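Cytochrome P450 RhF (Acinetobacter radioresistens, PDB 6RO8) is a cytochrome P450 whose heme domain, the part in this crystal, binds heme and probably oxidises substrates as a monooxygenase. Local coordinates at residues I55-W64 / V330-D339; A87-C95 / N200-Q210. One frame throughout, in Å; residues are numbered along the deposited sequence.

Contact 1. Residues I55-W64 / V330-D339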
ATOM      1  N   ILE A  55      18.667 -13.040  -5.164  1.00 73.15           N
ATOM      2  CA  ILE A  55      18.733 -12.541  -3.801  1.00 67.93           C
ATOM      3  C   ILE A  55      20.114 -11.951  -3.593  1.00 75.43           C
ATOM      4  O   ILE A  55      21.124 -12.617  -3.845  1.00 86.29           O
ATOM      5  CB  ILE A  55      18.457 -13.645  -2.768  1.00 67.57           C
ATOM      6  CG1 ILE A  55      17.043 -14.212  -2.970  1.00 65.18           C
ATOM      7  CG2 ILE A  55      18.679 -13.097  -1.369  1.00 71.81           C
ATOM      8  CD1 ILE A  55      16.810 -15.571  -2.347  1.00 60.63           C
ATOM      9  N   PHE A  56      20.165 -10.700  -3.160  1.00 72.07           N
ATOM     10  CA  PHE A  56      21.449 -10.058  -2.948  1.00 73.42           C
ATOM     11  C   PHE A  56      21.298  -9.060  -1.817  1.00 68.58           C
ATOM     12  O   PHE A  56      20.191  -8.630  -1.489  1.00 71.95           O
ATOM     13  CB  PHE A  56      21.946  -9.393  -4.237  1.00 74.95           C
ATOM     14  CG  PHE A  56      21.064  -8.275  -4.714  1.00 81.62           C
ATOM     15  CD1 PHE A  56      19.996  -8.533  -5.571  1.00 68.59           C
ATOM     16  CD2 PHE A  56      21.303  -6.960  -4.306  1.00 81.40           C
ATOM     17  CE1 PHE A  56      19.182  -7.514  -6.009  1.00 67.17           C
ATOM     18  CE2 PHE A  56      20.489  -5.933  -4.743  1.00 80.14           C
ATOM     19  CZ  PHE A  56      19.425  -6.215  -5.606  1.00 73.56           C
ATOM     20  N   PHE A  57      22.419  -8.714  -1.200  1.00 71.52           N
ATOM     21  CA  PHE A  57      22.424  -7.737  -0.124  1.00 76.82           C
ATOM     22  C   PHE A  57      22.851  -6.374  -0.657  1.00 79.16           C
ATOM     23  O   PHE A  57      23.911  -6.246  -1.282  1.00 81.06           O
ATOM     24  CB  PHE A  57      23.340  -8.158   1.025  1.00 76.21           C
ATOM     25  CG  PHE A  57      23.251  -7.241   2.192  1.00 77.69           C
ATOM     26  CD1 PHE A  57      22.163  -7.311   3.050  1.00 74.53           C
ATOM     27  CD2 PHE A  57      24.224  -6.263   2.412  1.00 73.87           C
ATOM     28  CE1 PHE A  57      22.042  -6.445   4.120  1.00 76.55           C
ATOM     29  CE2 PHE A  57      24.111  -5.388   3.497  1.00 74.82           C
ATOM     30  CZ  PHE A  57      23.018  -5.480   4.344  1.00 77.25           C
ATOM     31  N   SER A  58      22.033  -5.359  -0.406  1.00 69.52           N
ATOM     32  CA  SER A  58      22.369  -3.995  -0.779  1.00 71.00           C
ATOM     33  C   SER A  58      22.963  -3.292   0.442  1.00 84.83           C
ATOM     34  O   SER A  58      22.291  -3.118   1.469  1.00 84.76           O
ATOM     35  CB  SER A  58      21.146  -3.251  -1.313  1.00 69.50           C
ATOM     36  OG  SER A  58      21.412  -1.856  -1.453  1.00 76.87           O
ATOM     37  N   GLU A  59      24.233  -2.911   0.337  1.00 92.47           N
ATOM     38  CA  GLU A  59      24.832  -2.061   1.352  1.00 88.45           C
ATOM     39  C   GLU A  59      24.302  -0.644   1.275  1.00 90.00           C
ATOM     40  O   GLU A  59      24.305   0.070   2.286  1.00 91.07           O
ATOM     41  CB  GLU A  59      26.343  -2.066   1.197  1.00 84.35           C
ATOM     42  CG  GLU A  59      26.923  -3.440   1.376  1.00103.04           C
ATOM     43  CD  GLU A  59      28.382  -3.497   1.031  1.00114.54           C
ATOM     44  OE1 GLU A  59      28.885  -4.616   0.799  1.00119.33           O
ATOM     45  OE2 GLU A  59      29.020  -2.424   0.984  1.00120.20           O
ATOM     46  N   ALA A  60      23.830  -0.232   0.098  1.00 83.03           N
ATOM     47  CA  ALA A  60      23.265   1.098  -0.035  1.00 76.82           C
ATOM     48  C   ALA A  60      22.113   1.295   0.937  1.00 88.14           C
ATOM     49  O   ALA A  60      21.885   2.408   1.423  1.00 97.38           O
ATOM     50  CB  ALA A  60      22.811   1.333  -1.476  1.00 75.58           C
ATOM     51  N   MET A  61      21.370   0.232   1.250  1.00 81.79           N
ATOM     52  CA  MET A  61      20.236   0.418   2.145  1.00 82.76           C
ATOM     53  C   MET A  61      20.128  -0.623   3.247  1.00 77.14           C
ATOM     54  O   MET A  61      19.080  -0.711   3.881  1.00 81.24           O
ATOM     55  CB  MET A  61      18.961   0.467   1.331  1.00 97.26           C
ATOM     56  CG  MET A  61      19.102   1.430   0.205  1.00 99.26           C
ATOM     57  SD  MET A  61      17.667   1.254  -0.710  1.00 86.09           S
ATOM     58  CE  MET A  61      17.859  -0.485  -0.984  1.00 90.75           C
ATOM     59  N   GLY A  62      21.185  -1.391   3.498  1.00 66.06           N
ATOM     60  CA  GLY A  62      21.220  -2.271   4.648  1.00 65.96           C
ATOM     61  C   GLY A  62      20.203  -3.392   4.631  1.00 75.41           C
ATOM     62  O   GLY A  62      19.851  -3.916   5.697  1.00 82.68           O
ATOM     63  N   TYR A  63      19.734  -3.795   3.456  1.00 73.99           N
ATOM     64  CA  TYR A  63      18.638  -4.747   3.350  1.00 73.34           C
ATOM     65  C   TYR A  63      19.004  -5.835   2.357  1.00 71.70           C
ATOM     66  O   TYR A  63      19.661  -5.572   1.347  1.00 70.34           O
ATOM     67  CB  TYR A  63      17.326  -4.054   2.892  1.00 67.21           C
ATOM     68  CG  TYR A  63      16.409  -3.583   4.005  1.00 75.03           C
ATOM     69  CD1 TYR A  63      16.693  -2.432   4.733  1.00 71.81           C
ATOM     70  CD2 TYR A  63      15.236  -4.267   4.303  1.00 73.18           C
ATOM     71  CE1 TYR A  63      15.855  -1.994   5.734  1.00 74.49           C
ATOM     72  CE2 TYR A  63      14.384  -3.830   5.309  1.00 72.77           C
ATOM     73  CZ  TYR A  63      14.702  -2.696   6.022  1.00 84.88           C
ATOM     74  OH  TYR A  63      13.866  -2.263   7.034  1.00101.16           O
ATOM     75  N   TRP A  64      18.591  -7.060   2.644  1.00 70.93           N
ATOM     76  CA  TRP A  64      18.579  -8.048   1.581  1.00 75.62           C
ATOM     77  C   TRP A  64      17.481  -7.693   0.582  1.00 73.87           C
ATOM     78  O   TRP A  64      16.412  -7.181   0.950  1.00 72.45           O
ATOM     79  CB  TRP A  64      18.351  -9.444   2.144  1.00 78.93           C
ATOM     80  CG  TRP A  64      19.528  -9.988   2.885  1.00 86.98           C
ATOM     81  CD1 TRP A  64      19.741  -9.949   4.233  1.00 92.70           C
ATOM     82  CD2 TRP A  64      20.652 -10.666   2.318  1.00 86.88           C
ATOM     83  NE1 TRP A  64      20.937 -10.558   4.543  1.00 88.68           N
ATOM     84  CE2 TRP A  64      21.516 -11.006   3.384  1.00 88.93           C
ATOM     85  CE3 TRP A  64      21.014 -11.019   1.013  1.00 79.73           C
ATOM     86  CZ2 TRP A  64      22.719 -11.682   3.185  1.00 83.72           C
ATOM     87  CZ3 TRP A  64      22.211 -11.683   0.817  1.00 83.93           C
ATOM     88  CH2 TRP A  64      23.049 -12.013   1.901  1.00 83.33           C
ATOM     89  N   VAL A 330      17.286 -19.151   2.178  1.00107.05           N
ATOM     90  CA  VAL A 330      16.322 -19.122   1.086  1.00 94.94           C
ATOM     91  C   VAL A 330      17.130 -19.218  -0.200  1.00 96.73           C
ATOM     92  O   VAL A 330      18.057 -18.429  -0.406  1.00104.38           O
ATOM     93  CB  VAL A 330      15.463 -17.841   1.111  1.00 82.04           C
ATOM     94  CG1 VAL A 330      14.446 -17.824  -0.016  1.00 66.76           C
ATOM     95  CG2 VAL A 330      14.769 -17.705   2.464  1.00 81.20           C
ATOM     96  N   SER A 331      16.817 -20.206  -1.032  1.00 90.22           N
ATOM     97  CA  SER A 331      17.460 -20.401  -2.338  1.00 94.38           C
ATOM     98  C   SER A 331      18.976 -20.193  -2.292  1.00 98.70           C
ATOM     99  O   SER A 331      19.550 -19.445  -3.089  1.00103.60           O
ATOM    100  CB  SER A 331      16.839 -19.482  -3.385  1.00 81.32           C
ATOM    101  OG  SER A 331      15.613 -20.010  -3.844  1.00 87.20           O
ATOM    102  N   GLY A 332      19.628 -20.847  -1.329  1.00 98.15           N
ATOM    103  CA  GLY A 332      21.079 -20.855  -1.291  1.00 98.44           C
ATOM    104  C   GLY A 332      21.741 -19.665  -0.638  1.00 97.75           C
ATOM    105  O   GLY A 332      22.966 -19.520  -0.752  1.00105.17           O
ATOM    106  N   VAL A 333      20.980 -18.819   0.054  1.00 89.91           N
ATOM    107  CA  VAL A 333      21.502 -17.635   0.734  1.00 88.31           C
ATOM    108  C   VAL A 333      21.117 -17.729   2.208  1.00 94.04           C
ATOM    109  O   VAL A 333      19.931 -17.873   2.525  1.00 91.19           O
ATOM    110  CB  VAL A 333      20.954 -16.345   0.101  1.00 83.14           C
ATOM    111  CG1 VAL A 333      21.599 -15.094   0.720  1.00 82.94           C
ATOM    112  CG2 VAL A 333      21.160 -16.384  -1.396  1.00 71.29           C
ATOM    113  N   LYS A 334      22.104 -17.643   3.106  1.00 97.63           N
ATOM    114  CA  LYS A 334      21.826 -17.753   4.535  1.00109.45           C
ATOM    115  C   LYS A 334      21.663 -16.366   5.145  1.00107.30           C
ATOM    116  O   LYS A 334      22.380 -15.431   4.781  1.00106.07           O
ATOM    117  CB  LYS A 334      22.935 -18.545   5.264  1.00115.35           C
ATOM    118  CG  LYS A 334      22.371 -19.413   6.430  1.00124.26           C
ATOM    119  CD  LYS A 334      23.079 -20.771   6.696  1.00134.70           C
ATOM    120  CE  LYS A 334      22.067 -21.848   7.187  1.00130.85           C
ATOM    121  NZ  LYS A 334      21.389 -21.565   8.504  1.00127.54           N
ATOM    122  N   PHE A 335      20.688 -16.236   6.044  1.00 99.46           N
ATOM    123  CA  PHE A 335      20.363 -14.973   6.705  1.00 98.99           C
ATOM    124  C   PHE A 335      20.686 -15.068   8.189  1.00 96.56           C
ATOM    125  O   PHE A 335      20.386 -16.079   8.829  1.00 87.93           O
ATOM    126  CB  PHE A 335      18.878 -14.606   6.540  1.00101.66           C
ATOM    127  CG  PHE A 335      18.434 -14.426   5.115  1.00 90.71           C
ATOM    128  CD1 PHE A 335      19.126 -13.591   4.243  1.00 84.42           C
ATOM    129  CD2 PHE A 335      17.291 -15.066   4.664  1.00 88.66           C
ATOM    130  CE1 PHE A 335      18.704 -13.430   2.938  1.00 84.55           C
ATOM    131  CE2 PHE A 335      16.854 -14.904   3.367  1.00 90.93           C
ATOM    132  CZ  PHE A 335      17.560 -14.086   2.498  1.00 91.70           C
ATOM    133  N   ARG A 336      21.258 -14.003   8.742  1.00107.72           N
ATOM    134  CA  ARG A 336      21.541 -13.964  10.171  1.00108.55           C
ATOM    135  C   ARG A 336      20.358 -13.358  10.909  1.00109.97           C
ATOM    136  O   ARG A 336      19.667 -12.479  10.383  1.00108.57           O
ATOM    137  CB  ARG A 336      22.816 -13.157  10.449  1.00111.32           C
ATOM    138  CG  ARG A 336      23.133 -12.867  11.946  1.00129.34           C
ATOM    139  CD  ARG A 336      23.162 -14.123  12.858  1.00137.91           C
ATOM    140  NE  ARG A 336      22.465 -13.904  14.134  1.00137.69           N
ATOM    141  CZ  ARG A 336      22.995 -13.338  15.222  1.00146.30           C
ATOM    142  NH1 ARG A 336      24.265 -12.943  15.231  1.00151.71           N
ATOM    143  NH2 ARG A 336      22.257 -13.186  16.319  1.00148.55           N
ATOM    144  N   LYS A 337      20.101 -13.876  12.105  1.00104.18           N
ATOM    145  CA  LYS A 337      19.167 -13.263  13.038  1.00108.15           C
ATOM    146  C   LYS A 337      19.367 -11.756  13.062  1.00108.04           C
ATOM    147  O   LYS A 337      20.465 -11.268  13.352  1.00104.86           O
ATOM    148  CB  LYS A 337      19.389 -13.860  14.431  1.00113.33           C
ATOM    149  CG  LYS A 337      18.582 -13.288  15.585  1.00111.09           C
ATOM    150  CD  LYS A 337      18.701 -14.262  16.760  1.00119.42           C
ATOM    151  CE  LYS A 337      18.460 -13.603  18.100  1.00121.04           C
ATOM    152  NZ  LYS A 337      17.721 -12.335  17.908  1.00116.43           N
ATOM    153  N   GLY A 338      18.319 -11.015  12.700  1.00100.41           N
ATOM    154  CA  GLY A 338      18.395  -9.572  12.617  1.00 91.18           C
ATOM    155  C   GLY A 338      18.598  -9.008  11.222  1.00 87.01           C
ATOM    156  O   GLY A 338      18.526  -7.782  11.058  1.00 85.65           O
ATOM    157  N   ASP A 339      18.865  -9.849  10.222  1.00 86.21           N
ATOM    158  CA  ASP A 339      18.925  -9.367   8.848  1.00 81.17           C
ATOM    159  C   ASP A 339      17.568  -8.822   8.430  1.00 89.09           C
ATOM    160  O   ASP A 339      16.526  -9.428   8.704  1.00 92.21           O
ATOM    161  CB  ASP A 339      19.319 -10.493   7.899  1.00 90.07           C
ATOM    162  CG  ASP A 339      20.806 -10.701   7.822  1.00 94.83           C
ATOM    163  OD1 ASP A 339      21.556  -9.789   8.217  1.00104.44           O
ATOM    164  OD2 ASP A 339      21.219 -11.788   7.376  1.00 97.72           O
TER
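The indole of Trp64 lies against the hairpin of strands 328-330 and 333-335 and meets Phe335, Asp339 and Val333 in turn. Trp64 CB touches Phe335 CE1. CG and CD2 lie beneath the same edge, with Trp64 CD2 3.4 Å from Phe335 CE1, and CE2 meets Phe335 CD1. The pair is T-shaped: the phenyl edge points at the indole face, the planes 67° apart. Phe57 comes over the opposite face with its CD1, toward the rim, so a phenyl edge meets each face. Trp64 CD1 touches Phe335 CD1 and Asp339 CB. NE1 makes a weak hydrogen bond to Asp339 OD2 (3.1 Å). Asp339 OD2 also accepts a hydrogen bond from the backbone N-H of Arg336, from above the carboxylate plane. Trp64 CE3 meets Phe335 CE1 and Val333 CG1, and CZ2 lies near the carbonyl O of Lys334. At the far end, CZ3 and CH2 reach Val333 CG1, CZ3 at 3.5 Å. That branch is anti to its backbone N (chi1 -175°), which sends it to the indole while CG2 packs on Ile55. Ile55 CD1 continues to Val330 CG1. The edge hairpin of the mixed P450 sheet, with a G1 bulge at Gly62 and Tyr63, thus packs on the separate two-stranded hairpin 328-335.

Contact 2. Residues A87-C95 / N200-Q210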
ATOM      1  N   ALA A  87       7.891  -4.043   9.572  1.00 71.08           N
ATOM      2  CA  ALA A  87       7.073  -3.630   8.432  1.00 71.97           C
ATOM      3  C   ALA A  87       6.713  -2.148   8.478  1.00 73.67           C
ATOM      4  O   ALA A  87       6.477  -1.543   7.425  1.00 74.40           O
ATOM      5  CB  ALA A  87       5.801  -4.479   8.337  1.00 68.27           C
ATOM      6  N   LEU A  88       6.659  -1.546   9.670  1.00 74.43           N
ATOM      7  CA  LEU A  88       6.364  -0.120   9.791  1.00 72.29           C
ATOM      8  C   LEU A  88       7.526   0.649  10.405  1.00 75.12           C
ATOM      9  O   LEU A  88       7.369   1.812  10.805  1.00 66.92           O
ATOM     10  CB  LEU A  88       5.094   0.103  10.605  1.00 75.28           C
ATOM     11  CG  LEU A  88       3.805  -0.519  10.065  1.00 76.08           C
ATOM     12  CD1 LEU A  88       2.713  -0.323  11.102  1.00 76.84           C
ATOM     13  CD2 LEU A  88       3.386   0.063   8.667  1.00 59.95           C
ATOM     14  N   GLU A  89       8.694   0.022  10.456  1.00 76.53           N
ATOM     15  CA  GLU A  89       9.888   0.636  11.004  1.00 69.08           C
ATOM     16  C   GLU A  89      10.410   1.743  10.097  1.00 72.32           C
ATOM     17  O   GLU A  89      10.344   1.652   8.870  1.00 70.68           O
ATOM     18  CB  GLU A  89      10.932  -0.453  11.197  1.00 77.07           C
ATOM     19  CG  GLU A  89      12.314  -0.036  11.656  1.00 81.44           C
ATOM     20  CD  GLU A  89      13.240  -1.220  11.628  1.00 90.10           C
ATOM     21  OE1 GLU A  89      13.902  -1.433  10.591  1.00 96.41           O
ATOM     22  OE2 GLU A  89      13.264  -1.970  12.621  1.00 92.30           O
ATOM     23  N   LYS A  90      10.953   2.790  10.709  1.00 75.09           N
ATOM     24  CA  LYS A  90      11.409   3.926   9.925  1.00 74.17           C
ATOM     25  C   LYS A  90      12.674   3.551   9.166  1.00 74.93           C
ATOM     26  O   LYS A  90      13.634   3.039   9.739  1.00 73.41           O
ATOM     27  CB  LYS A  90      11.649   5.144  10.812  1.00 62.30           C
ATOM     28  CG  LYS A  90      12.139   6.333  10.000  1.00 69.41           C
ATOM     29  CD  LYS A  90      12.196   7.649  10.767  1.00 73.97           C
ATOM     30  CE  LYS A  90      12.515   8.844   9.841  1.00 78.72           C
ATOM     31  NZ  LYS A  90      13.907   8.936   9.299  1.00 80.53           N
ATOM     32  N   LEU A  91      12.662   3.786   7.859  1.00 77.08           N
ATOM     33  CA  LEU A  91      13.725   3.257   7.019  1.00 79.95           C
ATOM     34  C   LEU A  91      15.067   3.880   7.378  1.00 77.89           C
ATOM     35  O   LEU A  91      16.024   3.176   7.719  1.00 74.00           O
ATOM     36  CB  LEU A  91      13.385   3.502   5.555  1.00 80.72           C
ATOM     37  CG  LEU A  91      14.306   2.796   4.585  1.00 77.84           C
ATOM     38  CD1 LEU A  91      14.099   1.297   4.703  1.00 74.86           C
ATOM     39  CD2 LEU A  91      13.942   3.283   3.214  1.00 80.61           C
ATOM     40  N   THR A  92      15.153   5.200   7.306  1.00 80.22           N
ATOM     41  CA  THR A  92      16.418   5.847   7.634  1.00 90.25           C
ATOM     42  C   THR A  92      16.361   6.437   9.042  1.00 91.81           C
ATOM     43  O   THR A  92      15.326   6.986   9.450  1.00 84.02           O
ATOM     44  CB  THR A  92      16.740   6.946   6.620  1.00 93.70           C
ATOM     45  OG1 THR A  92      16.087   8.160   6.996  1.00 99.58           O
ATOM     46  CG2 THR A  92      16.250   6.545   5.231  1.00103.60           C
ATOM     47  N   PRO A  93      17.429   6.304   9.827  1.00 95.34           N
ATOM     48  CA  PRO A  93      17.373   6.752  11.226  1.00 95.68           C
ATOM     49  C   PRO A  93      16.974   8.212  11.355  1.00 86.50           C
ATOM     50  O   PRO A  93      17.300   9.055  10.513  1.00 82.42           O
ATOM     51  CB  PRO A  93      18.800   6.521  11.733  1.00 88.03           C
ATOM     52  CG  PRO A  93      19.276   5.383  10.933  1.00 90.61           C
ATOM     53  CD  PRO A  93      18.654   5.541   9.549  1.00 87.81           C
ATOM     54  N   SER A  94      16.245   8.500  12.427  1.00 78.04           N
ATOM     55  CA  SER A  94      15.780   9.852  12.664  1.00 77.23           C
ATOM     56  C   SER A  94      16.939  10.697  13.178  1.00 82.10           C
ATOM     57  O   SER A  94      17.740  10.238  13.998  1.00 84.15           O
ATOM     58  CB  SER A  94      14.612   9.838  13.650  1.00 86.10           C
ATOM     59  OG  SER A  94      13.757   8.716  13.438  1.00 89.25           O
ATOM     60  N   CYS A  95      17.065  11.910  12.661  1.00 82.57           N
ATOM     61  CA  CYS A  95      18.056  12.808  13.211  1.00 84.83           C
ATOM     62  C   CYS A  95      17.630  13.213  14.623  1.00 85.70           C
ATOM     63  O   CYS A  95      16.431  13.273  14.922  1.00 80.81           O
ATOM     64  CB  CYS A  95      18.264  14.029  12.294  1.00100.77           C
ATOM     65  SG  CYS A  95      19.794  13.912  11.171  1.00131.91           S
ATOM     66  N   ASN A 200       8.090   9.714   6.225  1.00 73.37           N
ATOM     67  CA  ASN A 200       8.875   9.401   7.414  1.00 82.31           C
ATOM     68  C   ASN A 200       9.291   7.933   7.431  1.00 77.80           C
ATOM     69  O   ASN A 200      10.433   7.601   7.777  1.00 69.38           O
ATOM     70  CB  ASN A 200       8.073   9.728   8.674  1.00 87.79           C
ATOM     71  CG  ASN A 200       8.927   9.737   9.914  1.00 95.89           C
ATOM     72  OD1 ASN A 200       9.932  10.443   9.973  1.00 89.77           O
ATOM     73  ND2 ASN A 200       8.534   8.949  10.921  1.00 96.11           N
ATOM     74  N   THR A 201       8.363   7.036   7.065  1.00 70.29           N
ATOM     75  CA  THR A 201       8.591   5.603   7.233  1.00 72.74           C
ATOM     76  C   THR A 201       9.344   4.996   6.056  1.00 74.09           C
ATOM     77  O   THR A 201      10.330   4.273   6.247  1.00 73.95           O
ATOM     78  CB  THR A 201       7.257   4.896   7.413  1.00 75.51           C
ATOM     79  OG1 THR A 201       6.508   5.546   8.446  1.00 79.89           O
ATOM     80  CG2 THR A 201       7.454   3.419   7.754  1.00 75.76           C
ATOM     81  N   TRP A 202       8.887   5.271   4.834  1.00 72.28           N
ATOM     82  CA  TRP A 202       9.389   4.593   3.646  1.00 69.98           C
ATOM     83  C   TRP A 202      10.189   5.500   2.729  1.00 67.89           C
ATOM     84  O   TRP A 202      10.660   5.041   1.683  1.00 68.77           O
ATOM     85  CB  TRP A 202       8.229   3.965   2.863  1.00 60.16           C
ATOM     86  CG  TRP A 202       7.584   2.845   3.615  1.00 66.94           C
ATOM     87  CD1 TRP A 202       8.017   1.549   3.698  1.00 69.20           C
ATOM     88  CD2 TRP A 202       6.397   2.917   4.409  1.00 64.95           C
ATOM     89  NE1 TRP A 202       7.162   0.808   4.484  1.00 63.89           N
ATOM     90  CE2 TRP A 202       6.160   1.625   4.932  1.00 62.31           C
ATOM     91  CE3 TRP A 202       5.506   3.947   4.723  1.00 63.00           C
ATOM     92  CZ2 TRP A 202       5.076   1.342   5.751  1.00 67.72           C
ATOM     93  CZ3 TRP A 202       4.432   3.667   5.543  1.00 62.81           C
ATOM     94  CH2 TRP A 202       4.222   2.372   6.044  1.00 71.85           C
ATOM     95  N   GLY A 203      10.353   6.773   3.081  1.00 63.94           N
ATOM     96  CA  GLY A 203      11.078   7.716   2.262  1.00 67.62           C
ATOM     97  C   GLY A 203      12.424   8.077   2.865  1.00 76.78           C
ATOM     98  O   GLY A 203      12.863   7.552   3.885  1.00 81.23           O
ATOM     99  N   ARG A 204      13.088   9.001   2.184  1.00 86.93           N
ATOM    100  CA  ARG A 204      14.383   9.533   2.606  1.00 81.55           C
ATOM    101  C   ARG A 204      14.237  11.049   2.643  1.00 78.72           C
ATOM    102  O   ARG A 204      14.751  11.756   1.766  1.00 75.65           O
ATOM    103  CB  ARG A 204      15.497   9.081   1.658  1.00 71.99           C
ATOM    104  CG  ARG A 204      16.905   9.298   2.136  1.00 82.89           C
ATOM    105  CD  ARG A 204      17.906   8.840   1.061  1.00105.03           C
ATOM    106  NE  ARG A 204      18.138   7.388   1.078  1.00117.52           N
ATOM    107  CZ  ARG A 204      18.820   6.710   0.149  1.00113.20           C
ATOM    108  NH1 ARG A 204      19.336   7.345  -0.899  1.00115.34           N
ATOM    109  NH2 ARG A 204      18.972   5.393   0.262  1.00100.91           N
ATOM    110  N   PRO A 205      13.511  11.577   3.636  1.00 76.85           N
ATOM    111  CA  PRO A 205      13.354  13.030   3.752  1.00 80.45           C
ATOM    112  C   PRO A 205      14.695  13.743   3.785  1.00 82.83           C
ATOM    113  O   PRO A 205      15.654  13.290   4.420  1.00 76.18           O
ATOM    114  CB  PRO A 205      12.611  13.196   5.081  1.00 78.74           C
ATOM    115  CG  PRO A 205      12.943  11.961   5.832  1.00 72.02           C
ATOM    116  CD  PRO A 205      12.930  10.887   4.800  1.00 74.69           C
ATOM    117  N   THR A 206      14.753  14.869   3.082  1.00 85.70           N
ATOM    118  CA  THR A 206      15.950  15.688   3.100  1.00 86.08           C
ATOM    119  C   THR A 206      16.105  16.343   4.466  1.00 80.96           C
ATOM    120  O   THR A 206      15.212  16.299   5.316  1.00 80.86           O
ATOM    121  CB  THR A 206      15.898  16.758   2.006  1.00 91.62           C
ATOM    122  OG1 THR A 206      14.927  17.756   2.355  1.00 95.80           O
ATOM    123  CG2 THR A 206      15.522  16.142   0.657  1.00 87.36           C
ATOM    124  N   LEU A 207      17.267  16.967   4.660  1.00 87.54           N
ATOM    125  CA  LEU A 207      17.584  17.590   5.939  1.00 92.41           C
ATOM    126  C   LEU A 207      16.529  18.617   6.335  1.00 97.65           C
ATOM    127  O   LEU A 207      16.060  18.636   7.477  1.00 94.18           O
ATOM    128  CB  LEU A 207      18.972  18.228   5.858  1.00 92.67           C
ATOM    129  CG  LEU A 207      19.896  17.951   7.050  1.00 94.34           C
ATOM    130  CD1 LEU A 207      19.773  16.503   7.523  1.00 86.55           C
ATOM    131  CD2 LEU A 207      21.351  18.304   6.731  1.00 99.22           C
ATOM    132  N   GLU A 208      16.109  19.443   5.381  1.00113.48           N
ATOM    133  CA  GLU A 208      15.124  20.483   5.652  1.00115.38           C
ATOM    134  C   GLU A 208      13.787  19.894   6.091  1.00106.85           C
ATOM    135  O   GLU A 208      13.149  20.410   7.020  1.00116.22           O
ATOM    136  CB  GLU A 208      14.954  21.362   4.408  1.00128.16           C
ATOM    137  CG  GLU A 208      16.281  21.848   3.780  1.00137.94           C
ATOM    138  CD  GLU A 208      16.985  20.777   2.947  1.00143.56           C
ATOM    139  OE1 GLU A 208      18.079  21.055   2.408  1.00147.26           O
ATOM    140  OE2 GLU A 208      16.445  19.656   2.840  1.00143.09           O
ATOM    141  N   GLN A 209      13.360  18.799   5.466  1.00 98.07           N
ATOM    142  CA  GLN A 209      12.030  18.267   5.736  1.00 95.17           C
ATOM    143  C   GLN A 209      11.943  17.458   7.014  1.00 90.07           C
ATOM    144  O   GLN A 209      10.849  17.328   7.570  1.00 84.20           O
ATOM    145  CB  GLN A 209      11.576  17.361   4.605  1.00 98.27           C
ATOM    146  CG  GLN A 209      11.897  17.850   3.250  1.00108.63           C
ATOM    147  CD  GLN A 209      11.430  16.866   2.230  1.00112.60           C
ATOM    148  OE1 GLN A 209      12.230  16.144   1.640  1.00114.30           O
ATOM    149  NE2 GLN A 209      10.115  16.790   2.045  1.00111.75           N
ATOM    150  N   GLN A 210      13.055  16.863   7.455  1.00 94.19           N
ATOM    151  CA  GLN A 210      12.995  15.884   8.537  1.00100.63           C
ATOM    152  C   GLN A 210      12.287  16.448   9.764  1.00 95.22           C
ATOM    153  O   GLN A 210      11.489  15.753  10.410  1.00 86.90           O
ATOM    154  CB  GLN A 210      14.406  15.403   8.887  1.00108.86           C
ATOM    155  CG  GLN A 210      14.964  14.403   7.874  1.00117.17           C
ATOM    156  CD  GLN A 210      16.449  14.129   8.059  1.00130.98           C
ATOM    157  OE1 GLN A 210      17.014  14.403   9.120  1.00139.52           O
ATOM    158  NE2 GLN A 210      17.093  13.602   7.015  1.00132.07           N
TER
HETATM  159  O   HOH W   1       7.595  -1.521   5.075  1.00 78.68           O
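Lys90 and Asn200 cross at about a right angle. The lysine chain is extended as far as CE and passes over the last turn of helix 187-202. Its CG is 3.1 Å from the carbonyl O of Asn200, and its CE also lies close to the side-chain OD1 of Asn200. The chain bends at its end (chi4 -71°), which leaves NZ beside Thr92 in its own loop. Next to this pair, the N-H of Leu91 donates to the carbonyl O of Thr201 (2.9 Å), a bond between loop and helix end.

The methyl of Thr201 lies against the loop. With CG2 anti to the backbone N, the methyl comes within 3.4 Å of the carbonyl O of Leu88. The same methyl sits over one face of the Trp202 indole. Leu88 approaches that ring from its edge, CD2 being 3.6 Å from CH2 of Trp202. Further along, Thr92 CG2 lies across Arg204 CG, and Cys95 CB is 3.4 Å from OE1 of Gln210. The NE2 of that amide donates to the carbonyl O of Pro205 (3.0 Å, 171°), which fixes its rotation.

Leu88 lies close to the bound histidine, and Trp202 meets Phe420 edge-to-face. The loop leading to helix 96-104 thus packs on the turn between helices 187-202 and 207-233, with strand 320-324 alongside.

Overall arrangement
The centres of the two contacts are about 21 Å apart. Both segments of contact 2 fall between those of contact 1 in the sequence. They touch through the 55-64 hairpin, where Tyr63 packs on Glu89 and Leu91 and Met61 meets Arg204. The mixed sheet also joins them. Strand 63-66 belongs to contact 1, while strand 320-324 of the same sheet borders contact 2. The centre of contact 1 is about 23 Å from the centre of the chain, that of contact 2 about 17 Å. The side chain of Ala87 is about 6 Å from the heme. Contact 1 joins two hairpins at the rim of the domain; contact 2 sets the loop before helix 96-104 on the ends of helices 187-202 and 207-233, near the heme.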